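Local coordinates for protein PfkB family carbohydrate kinase (Listeria grayi DSM 20601, PDB 4GM6) that probably phosphorylates a small carbohydrate as a PfkB-type sugar kinase, at residues C[125-130]-C[192-197]; C[32-37]-C[110-115]; C[57-62]-C[155-160]. All blocks are in the same frame, centred on the assembly; numbering follows the deposited sequence.

Contact 1 (C[125-130]-C[192-197]); sequences VVYDRQ and RAKLWE
Tyr-127 reaches from strand 124-128 towards the loop 192-197 and meets two of its side chains. Its hydroxyl comes to the edge of the Arg-192 guanidinium group, near the plane of that group, with OH 3.3 Å from NH1 of Arg-192. The ring and guanidinium planes are 39° apart, and the two side chains cross at about a right angle. Lys-194 adds its aliphatic part: its CG approaches the Tyr-127 ring obliquely, 4.4 Å from CD1. Bends at chi2 (60°) and chi4 (-52°) bring the lysine amine round towards Val-125, with NZ 4.1 Å from the backbone O of that residue, too long for a direct bond. Arg-129 contributes carbon rather than charge, its CD lying 4.2 Å from CD2 of Leu-195, again with the chains crossing steeply. Its NH1 is taken by Glu-32 in a salt bridge. That pairing probably eases the nearness of a second guanidinium, since NH2 of Arg-129 is 5.3 Å from NH1 of Arg-192. The contact is small, loose and near the surface. Strand 124-128 is an edge strand, within this chain, of the four-stranded sheet, and the loop leads from strand 184-188 of the larger sheet to helix 198-208. Helix 158-163 lies against both segments: Arg-129 and Arg-192 touch Ile-159, and Leu-195 rests on Ala-162.

Contact 2 (C[32-37]-C[110-115]); sequences ELLMRL and GTYYLE
Met-35 and Leu-37 each give and accept a backbone hydrogen bond with strand 111-115 and the residue before it. Met-35 N donates to Gly-110 O at 3.0 Å, and Tyr-112 N returns a bond to Met-35 O. Leu-37 N then donates to Tyr-112 O at 2.9 Å, and Leu-114 N closes the ladder on Leu-37 O at 2.8 Å. This is the regular pattern of a parallel pair. Strands 34-38 and 111-115 form the middle of the small four-stranded sheet, between strands 50-56 and 124-128. As in PfkB relatives, this sheet is probably the lid. The short strand axes run 4.7 Å apart at 26°. On one face, Arg-36 lies over the ring of Tyr-112, with CB 4.1 Å from the ring centroid in a CH-pi contact. Tyr-112 CG sits between its backbone N and carbonyl carbon (chi1 72°), which swings the ring across towards strand 34-38. Leu-34 crosses Tyr-112 at about a right angle, CD1 3.8 Å from CD2 of the ring. Leu-114 CD1 meets the aliphatic CD of Arg-36. On the other face Leu-37 CD1 lies over the Tyr-113 ring, near its rim and 4.0 Å from CE1. The side chains of Met-35 and Thr-111 lie side by side, CE close to CG2. This face also packs on the second subunit. The chemistry is thus divided: backbone bonds fix the strand register, the carbon chain of buried Arg-36 packs on an aromatic ring, and its charge is answered by salt bridges to Asp-329 and Asp-287.

Contact 3 (C[57-62]-C[155-160]); sequences GAEANV and HVSGIT
Val-62 lies against one face of the His-155 ring, its CG1 4.2 Å from the ring centroid and offset towards the rim. This is a CH-pi contact, with the two side chains approaching from opposite directions. The second methyl, CG2, comes 3.9 Å from NE2 of His-155. The other ring nitrogen, ND1, is hydrogen-bonded to Ser-186. One turn earlier in the helix, Glu-59 carries the main polar link. Its chain bends at chi2 (94°), turning the carboxylate towards the end of strand 153-157. There OE2 accepts from Ser-157 OG and from Thr-160 OG1, both at 2.7 Å. The two hydroxyls reach OE2 from opposite faces of the carboxylate plane, 68° and 48° out of it. Ser-157 N adds a weak third bond at 3.1 Å. The other oxygen, OE1, takes a hydrogen bond from a water that also donates to Thr-160 OG1. This bridge ties both carboxylate oxygens to the same threonine. Such a set of donors would probably stabilise the buried carboxylate as an anion. Ser-157 is also the N-cap of helix 158-163, its OG accepting from Ile-159 N at 3.1 Å. One hydroxyl therefore links the glutamate to the start of that helix. Ala-58 CB completes the packing, 3.8 Å from CD1 of Ile-159. The contact lies deep in the chain. It sets the first turn of helix 58-68 over the C-terminal end of strand 153-157, a central strand of the nine-stranded sheet. Helix 291-304 lies beside both segments, meeting Val-62 and His-155 through Thr-296, while helix 165-180 touches Val-156 and Thr-160.

How the contacts relate
Contacts 2 and 3 are buried, whereas contact 1 is mostly near the surface. Contact 2 lies within the four-stranded sheet. Contact 1 joins the edge of that sheet to a loop that follows a strand of the larger one, and both contacts touch the second subunit. Contact 3 packs a helix on the larger sheet and meets no other chain. The chemistry follows these places. Contact 2 is held by backbone bonds between strands, contact 3 by a side-chain carboxylate, hydroxyls and a water, and contact 1 by loose side-chain approaches. Trp-196 of contact 1 packs near Gly-158 of contact 3, while Leu-33 of contact 2 meets Ala-60 of contact 3.

Contact 1 (C[125-130]-C[192-197])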
loop_
_atom_site.group_PDB
_atom_site.type_symbol
_atom_site.label_atom_id
_atom_site.label_comp_id
_atom_site.label_asym_id
_atom_site.label_seq_id
_atom_site.Cartn_x
_atom_site.Cartn_y
_atom_site.Cartn_z
ATOM N N VAL C 125 -6.721 15.609 -16.635
ATOM C CA VAL C 125 -7.629 14.514 -16.984
ATOM C C VAL C 125 -7.408 14.015 -18.415
ATOM O O VAL C 125 -7.022 14.785 -19.306
ATOM C CB VAL C 125 -9.103 14.936 -16.810
ATOM C CG1 VAL C 125 -10.028 13.937 -17.474
ATOM C CG2 VAL C 125 -9.442 15.053 -15.330
ATOM N N VAL C 126 -7.629 12.720 -18.626
ATOM C CA VAL C 126 -7.629 12.140 -19.968
ATOM C C VAL C 126 -8.887 11.296 -20.081
ATOM O O VAL C 126 -9.037 10.302 -19.376
ATOM C CB VAL C 126 -6.409 11.231 -20.221
ATOM C CG1 VAL C 126 -6.398 10.747 -21.669
ATOM C CG2 VAL C 126 -5.121 11.966 -19.909
ATOM N N TYR C 127 -9.804 11.688 -20.954
ATOM C CA TYR C 127 -11.033 10.925 -21.093
ATOM C C TYR C 127 -10.838 9.665 -21.939
ATOM O O TYR C 127 -10.074 9.648 -22.915
ATOM C CB TYR C 127 -12.188 11.816 -21.603
ATOM C CG TYR C 127 -12.873 12.537 -20.448
ATOM C CD1 TYR C 127 -12.540 13.845 -20.111
ATOM C CD2 TYR C 127 -13.821 11.880 -19.659
ATOM C CE1 TYR C 127 -13.150 14.489 -19.037
ATOM C CE2 TYR C 127 -14.437 12.515 -18.589
ATOM C CZ TYR C 127 -14.095 13.814 -18.277
ATOM O OH TYR C 127 -14.701 14.435 -17.195
ATOM N N ASP C 128 -11.533 8.604 -21.552
ATOM C CA ASP C 128 -11.608 7.403 -22.371
ATOM C C ASP C 128 -13.056 6.920 -22.366
ATOM O O ASP C 128 -13.345 5.762 -22.033
ATOM C CB ASP C 128 -10.668 6.313 -21.846
ATOM C CG ASP C 128 -10.551 5.134 -22.815
ATOM O OD1 ASP C 128 -11.059 5.227 -23.961
ATOM O OD2 ASP C 128 -9.949 4.111 -22.440
ATOM N N ARG C 129 -13.954 7.821 -22.763
ATOM C CA ARG C 129 -15.388 7.643 -22.588
ATOM C C ARG C 129 -16.109 7.458 -23.920
ATOM O O ARG C 129 -17.239 6.992 -23.951
ATOM C CB ARG C 129 -15.994 8.836 -21.827
ATOM C CG ARG C 129 -16.124 10.113 -22.658
ATOM C CD ARG C 129 -16.779 11.248 -21.882
ATOM N NE ARG C 129 -18.092 10.875 -21.364
ATOM C CZ ARG C 129 -18.685 11.459 -20.321
ATOM N NH1 ARG C 129 -19.883 11.049 -19.921
ATOM N NH2 ARG C 129 -18.080 12.445 -19.670
ATOM N N GLN C 130 -15.457 7.794 -25.026
ATOM C CA GLN C 130 -16.076 7.545 -26.324
ATOM C C GLN C 130 -16.350 6.058 -26.517
ATOM O O GLN C 130 -15.657 5.198 -25.957
ATOM C CB GLN C 130 -15.196 8.035 -27.471
ATOM C CG GLN C 130 -15.191 9.538 -27.669
ATOM C CD GLN C 130 -14.257 9.958 -28.784
ATOM O OE1 GLN C 130 -14.342 9.449 -29.903
ATOM N NE2 GLN C 130 -13.352 10.884 -28.484
ATOM N N ARG C 192 -18.732 21.201 -21.219
ATOM C CA ARG C 192 -17.411 20.577 -21.219
ATOM C C ARG C 192 -16.707 20.837 -22.546
ATOM O O ARG C 192 -17.174 20.409 -23.603
ATOM C CB ARG C 192 -17.521 19.074 -20.942
ATOM C CG ARG C 192 -18.008 18.739 -19.541
ATOM C CD ARG C 192 -17.035 19.239 -18.485
ATOM N NE ARG C 192 -17.540 19.059 -17.122
ATOM C CZ ARG C 192 -17.474 17.917 -16.437
ATOM N NH1 ARG C 192 -16.933 16.834 -16.987
ATOM N NH2 ARG C 192 -17.955 17.854 -15.199
ATOM N N ALA C 193 -15.597 21.567 -22.491
ATOM C CA ALA C 193 -14.856 21.884 -23.706
ATOM C C ALA C 193 -14.594 20.589 -24.467
ATOM O O ALA C 193 -14.786 20.520 -25.680
ATOM C CB ALA C 193 -13.545 22.583 -23.364
ATOM N N LYS C 194 -14.170 19.564 -23.729
ATOM C CA LYS C 194 -13.833 18.257 -24.298
ATOM C C LYS C 194 -14.946 17.637 -25.142
ATOM O O LYS C 194 -14.666 16.903 -26.088
ATOM C CB LYS C 194 -13.421 17.280 -23.187
ATOM C CG LYS C 194 -11.925 17.243 -22.889
ATOM C CD LYS C 194 -11.383 18.592 -22.432
ATOM C CE LYS C 194 -9.932 18.489 -21.975
ATOM N NZ LYS C 194 -9.727 17.411 -20.960
ATOM N N LEU C 195 -16.201 17.923 -24.808
ATOM C CA LEU C 195 -17.325 17.245 -25.464
ATOM C C LEU C 195 -17.838 17.902 -26.731
ATOM O O LEU C 195 -18.387 17.216 -27.595
ATOM C CB LEU C 195 -18.492 17.031 -24.494
ATOM C CG LEU C 195 -18.280 15.983 -23.400
ATOM C CD1 LEU C 195 -19.564 15.766 -22.613
ATOM C CD2 LEU C 195 -17.800 14.680 -24.015
ATOM N N TRP C 196 -17.783 19.235 -26.793
ATOM C CA TRP C 196 -18.292 19.974 -27.956
ATOM C C TRP C 196 -17.898 21.451 -28.080
ATOM O O TRP C 196 -17.462 22.073 -27.124
ATOM C CB TRP C 196 -19.792 19.827 -28.049
ATOM C CG TRP C 196 -20.462 20.207 -26.814
ATOM C CD1 TRP C 196 -19.880 20.603 -25.661
ATOM C CD2 TRP C 196 -21.860 20.210 -26.582
ATOM N NE1 TRP C 196 -20.832 20.864 -24.723
ATOM C CE2 TRP C 196 -22.058 20.620 -25.265
ATOM C CE3 TRP C 196 -22.964 19.895 -27.361
ATOM C CZ2 TRP C 196 -23.306 20.733 -24.716
ATOM C CZ3 TRP C 196 -24.192 20.005 -26.817
ATOM C CH2 TRP C 196 -24.364 20.422 -25.510
ATOM N N GLU C 197 -18.067 21.984 -29.288
ATOM C CA GLU C 197 -17.780 23.384 -29.586
ATOM C C GLU C 197 -18.829 24.264 -28.918
ATOM O O GLU C 197 -19.959 23.828 -28.701
ATOM C CB GLU C 197 -17.772 23.621 -31.096
ATOM C CG GLU C 197 -16.743 22.795 -31.850
ATOM C CD GLU C 197 -16.768 23.054 -33.343
ATOM O OE1 GLU C 197 -15.967 22.429 -34.070
ATOM O OE2 GLU C 197 -17.589 23.883 -33.791
#

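Contact 2 (C[32-37]-C[110-115])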
loop_
_atom_site.group_PDB
_atom_site.type_symbol
_atom_site.label_atom_id
_atom_site.label_comp_id
_atom_site.label_asym_id
_atom_site.label_seq_id
_atom_site.Cartn_x
_atom_site.Cartn_y
_atom_site.Cartn_z
ATOM N N GLU C 32 -24.649 9.169 -17.691
ATOM C CA GLU C 32 -23.718 8.067 -17.830
ATOM C C GLU C 32 -22.840 7.934 -16.594
ATOM O O GLU C 32 -22.399 8.946 -16.042
ATOM C CB GLU C 32 -22.838 8.310 -19.052
ATOM C CG GLU C 32 -21.728 7.287 -19.199
ATOM C CD GLU C 32 -20.964 7.432 -20.494
ATOM O OE1 GLU C 32 -21.005 8.522 -21.108
ATOM O OE2 GLU C 32 -20.299 6.454 -20.892
ATOM N N LEU C 33 -22.582 6.690 -16.179
ATOM C CA LEU C 33 -21.623 6.398 -15.130
ATOM C C LEU C 33 -20.251 6.113 -15.732
ATOM O O LEU C 33 -20.139 5.404 -16.729
ATOM C CB LEU C 33 -22.055 5.193 -14.293
ATOM C CG LEU C 33 -23.110 5.492 -13.229
ATOM C CD1 LEU C 33 -24.477 5.439 -13.890
ATOM C CD2 LEU C 33 -23.037 4.509 -12.069
ATOM N N LEU C 34 -19.213 6.663 -15.113
ATOM C CA LEU C 34 -17.848 6.480 -15.593
ATOM C C LEU C 34 -17.031 5.805 -14.508
ATOM O O LEU C 34 -17.286 5.991 -13.314
ATOM C CB LEU C 34 -17.205 7.839 -15.910
ATOM C CG LEU C 34 -17.916 8.653 -16.980
ATOM C CD1 LEU C 34 -17.255 10.022 -17.154
ATOM C CD2 LEU C 34 -17.864 7.849 -18.268
ATOM N N MET C 35 -16.032 5.036 -14.894
ATOM C CA MET C 35 -15.074 4.627 -13.888
ATOM C C MET C 35 -13.909 5.614 -13.924
ATOM O O MET C 35 -13.284 5.819 -14.977
ATOM C CB MET C 35 -14.583 3.209 -14.102
ATOM C CG MET C 35 -13.481 2.844 -13.105
ATOM S SD MET C 35 -12.995 1.108 -13.150
ATOM C CE MET C 35 -12.541 0.905 -14.866
ATOM N N ARG C 36 -13.636 6.254 -12.798
ATOM C CA ARG C 36 -12.482 7.130 -12.739
ATOM C C ARG C 36 -11.262 6.351 -12.242
ATOM O O ARG C 36 -11.380 5.553 -11.316
ATOM C CB ARG C 36 -12.721 8.349 -11.845
ATOM C CG ARG C 36 -11.385 9.012 -11.562
ATOM C CD ARG C 36 -11.435 10.372 -10.892
ATOM N NE ARG C 36 -12.451 10.559 -9.863
ATOM C CZ ARG C 36 -12.214 10.964 -8.611
ATOM N NH1 ARG C 36 -13.223 11.152 -7.779
ATOM N NH2 ARG C 36 -10.990 11.168 -8.178
ATOM N N LEU C 37 -10.110 6.574 -12.875
ATOM C CA LEU C 37 -8.833 5.927 -12.496
ATOM C C LEU C 37 -7.804 6.994 -12.168
ATOM O O LEU C 37 -7.376 7.726 -13.055
ATOM C CB LEU C 37 -8.343 5.034 -13.635
ATOM C CG LEU C 37 -9.395 3.958 -13.978
ATOM C CD1 LEU C 37 -9.595 3.826 -15.475
ATOM C CD2 LEU C 37 -9.014 2.620 -13.400
ATOM N N GLY C 110 -17.478 3.629 -19.989
ATOM C CA GLY C 110 -16.604 4.776 -20.183
ATOM C C GLY C 110 -15.704 4.992 -18.978
ATOM O O GLY C 110 -16.086 4.702 -17.842
ATOM N N THR C 111 -14.501 5.498 -19.216
ATOM C CA THR C 111 -13.571 5.724 -18.131
ATOM C C THR C 111 -12.924 7.072 -18.325
ATOM O O THR C 111 -13.092 7.695 -19.365
ATOM C CB THR C 111 -12.450 4.643 -18.081
ATOM O OG1 THR C 111 -11.660 4.694 -19.283
ATOM C CG2 THR C 111 -13.047 3.244 -17.947
ATOM N N TYR C 112 -12.205 7.532 -17.303
ATOM C CA TYR C 112 -11.278 8.623 -17.482
ATOM C C TYR C 112 -10.176 8.508 -16.450
ATOM O O TYR C 112 -10.355 7.890 -15.410
ATOM C CB TYR C 112 -11.960 10.007 -17.470
ATOM C CG TYR C 112 -12.473 10.513 -16.139
ATOM C CD1 TYR C 112 -11.731 11.410 -15.383
ATOM C CD2 TYR C 112 -13.714 10.123 -15.659
ATOM C CE1 TYR C 112 -12.209 11.898 -14.180
ATOM C CE2 TYR C 112 -14.202 10.599 -14.457
ATOM C CZ TYR C 112 -13.451 11.490 -13.729
ATOM O OH TYR C 112 -13.945 11.965 -12.533
ATOM N N TYR C 113 -9.024 9.069 -16.783
ATOM C CA TYR C 113 -7.846 8.966 -15.961
ATOM C C TYR C 113 -7.645 10.330 -15.341
ATOM O O TYR C 113 -7.777 11.341 -16.023
ATOM C CB TYR C 113 -6.646 8.604 -16.836
ATOM C CG TYR C 113 -6.759 7.246 -17.468
ATOM C CD1 TYR C 113 -6.176 6.134 -16.866
ATOM C CD2 TYR C 113 -7.457 7.062 -18.663
ATOM C CE1 TYR C 113 -6.278 4.880 -17.437
ATOM C CE2 TYR C 113 -7.567 5.804 -19.236
ATOM C CZ TYR C 113 -6.971 4.720 -18.610
ATOM O OH TYR C 113 -7.048 3.460 -19.161
ATOM N N LEU C 114 -7.361 10.366 -14.047
ATOM C CA LEU C 114 -7.142 11.633 -13.380
ATOM C C LEU C 114 -5.773 11.656 -12.700
ATOM O O LEU C 114 -5.488 10.833 -11.829
ATOM C CB LEU C 114 -8.251 11.893 -12.357
ATOM C CG LEU C 114 -8.319 13.353 -11.893
ATOM C CD1 LEU C 114 -9.691 13.713 -11.345
ATOM C CD2 LEU C 114 -7.254 13.603 -10.841
ATOM N N GLU C 115 -4.927 12.589 -13.115
ATOM C CA GLU C 115 -3.618 12.764 -12.509
ATOM C C GLU C 115 -3.772 13.816 -11.450
ATOM O O GLU C 115 -4.261 14.935 -11.696
ATOM C CB GLU C 115 -2.611 13.240 -13.549
ATOM C CG GLU C 115 -1.165 13.197 -13.114
ATOM C CD GLU C 115 -0.270 13.767 -14.195
ATOM O OE1 GLU C 115 -0.391 14.987 -14.457
ATOM O OE2 GLU C 115 0.513 13.006 -14.804
#

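Contact 3 (C[57-62]-C[155-160])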
loop_
_atom_site.group_PDB
_atom_site.type_symbol
_atom_site.label_atom_id
_atom_site.label_comp_id
_atom_site.label_asym_id
_atom_site.label_seq_id
_atom_site.Cartn_x
_atom_site.Cartn_y
_atom_site.Cartn_z
ATOM N N GLY C 57 -20.200 10.135 -12.087
ATOM C CA GLY C 57 -20.963 10.645 -13.216
ATOM C C GLY C 57 -21.777 11.788 -12.648
ATOM O O GLY C 57 -22.415 11.620 -11.617
ATOM N N ALA C 58 -21.741 12.954 -13.296
ATOM C CA ALA C 58 -22.417 14.143 -12.755
ATOM C C ALA C 58 -23.802 13.817 -12.217
ATOM O O ALA C 58 -24.110 14.086 -11.049
ATOM C CB ALA C 58 -22.492 15.256 -13.795
ATOM N N GLU C 59 -24.647 13.243 -13.068
ATOM C CA GLU C 59 -26.037 12.986 -12.671
ATOM C C GLU C 59 -26.124 11.852 -11.645
ATOM O O GLU C 59 -26.854 11.941 -10.656
ATOM C CB GLU C 59 -26.912 12.688 -13.900
ATOM C CG GLU C 59 -27.010 13.853 -14.875
ATOM C CD GLU C 59 -25.989 13.775 -16.000
ATOM O OE1 GLU C 59 -24.963 13.085 -15.827
ATOM O OE2 GLU C 59 -26.221 14.386 -17.074
ATOM N N ALA C 60 -25.371 10.787 -11.889
ATOM C CA ALA C 60 -25.256 9.687 -10.923
ATOM C C ALA C 60 -24.793 10.157 -9.541
ATOM O O ALA C 60 -25.260 9.654 -8.514
ATOM C CB ALA C 60 -24.304 8.632 -11.444
ATOM N N ASN C 61 -23.864 11.109 -9.515
ATOM C CA ASN C 61 -23.386 11.639 -8.244
ATOM C C ASN C 61 -24.523 12.402 -7.574
ATOM O O ASN C 61 -24.755 12.278 -6.364
ATOM C CB ASN C 61 -22.198 12.579 -8.444
ATOM C CG ASN C 61 -20.980 11.879 -9.002
ATOM O OD1 ASN C 61 -20.877 10.654 -8.981
ATOM N ND2 ASN C 61 -20.043 12.668 -9.521
ATOM N N VAL C 62 -25.248 13.191 -8.366
ATOM C CA VAL C 62 -26.369 13.908 -7.814
ATOM C C VAL C 62 -27.364 12.930 -7.199
ATOM O O VAL C 62 -27.886 13.175 -6.109
ATOM C CB VAL C 62 -27.030 14.849 -8.841
ATOM C CG1 VAL C 62 -28.410 15.281 -8.356
ATOM C CG2 VAL C 62 -26.130 16.057 -9.057
ATOM N N HIS C 155 -33.802 15.635 -13.116
ATOM C CA HIS C 155 -32.513 16.303 -13.199
ATOM C C HIS C 155 -31.657 15.756 -14.339
ATOM O O HIS C 155 -31.568 14.541 -14.537
ATOM C CB HIS C 155 -31.731 16.147 -11.883
ATOM C CG HIS C 155 -30.359 16.751 -11.930
ATOM N ND1 HIS C 155 -30.134 18.098 -11.726
ATOM C CD2 HIS C 155 -29.147 16.202 -12.189
ATOM C CE1 HIS C 155 -28.842 18.349 -11.849
ATOM N NE2 HIS C 155 -28.222 17.219 -12.140
ATOM N N VAL C 156 -31.012 16.661 -15.071
ATOM C CA VAL C 156 -30.075 16.273 -16.118
ATOM C C VAL C 156 -29.015 17.358 -16.317
ATOM O O VAL C 156 -29.151 18.480 -15.790
ATOM C CB VAL C 156 -30.784 15.904 -17.442
ATOM C CG1 VAL C 156 -31.439 17.128 -18.087
ATOM C CG2 VAL C 156 -29.800 15.222 -18.387
ATOM N N SER C 157 -27.930 17.006 -17.019
ATOM C CA SER C 157 -26.835 17.946 -17.227
ATOM C C SER C 157 -26.449 18.061 -18.697
ATOM O O SER C 157 -26.820 17.215 -19.523
ATOM C CB SER C 157 -25.609 17.538 -16.400
ATOM O OG SER C 157 -24.760 16.656 -17.120
ATOM N N GLY C 158 -25.698 19.117 -19.011
ATOM C CA GLY C 158 -25.189 19.329 -20.362
ATOM C C GLY C 158 -24.218 18.263 -20.841
ATOM O O GLY C 158 -23.882 18.210 -22.024
ATOM N N ILE C 159 -23.753 17.417 -19.926
ATOM C CA ILE C 159 -22.823 16.349 -20.292
ATOM C C ILE C 159 -23.548 15.315 -21.135
ATOM O O ILE C 159 -23.080 14.913 -22.208
ATOM C CB ILE C 159 -22.206 15.687 -19.044
ATOM C CG1 ILE C 159 -21.184 16.635 -18.412
ATOM C CG2 ILE C 159 -21.547 14.365 -19.398
ATOM C CD1 ILE C 159 -20.771 16.242 -17.013
ATOM N N THR C 160 -24.721 14.916 -20.661
ATOM C CA THR C 160 -25.510 13.912 -21.350
ATOM C C THR C 160 -25.975 14.363 -22.736
ATOM O O THR C 160 -25.840 13.634 -23.716
ATOM C CB THR C 160 -26.712 13.522 -20.486
ATOM O OG1 THR C 160 -26.217 12.877 -19.310
ATOM C CG2 THR C 160 -27.632 12.586 -21.240
HETATM O O HOH W 1 -23.930 11.965 -18.190
#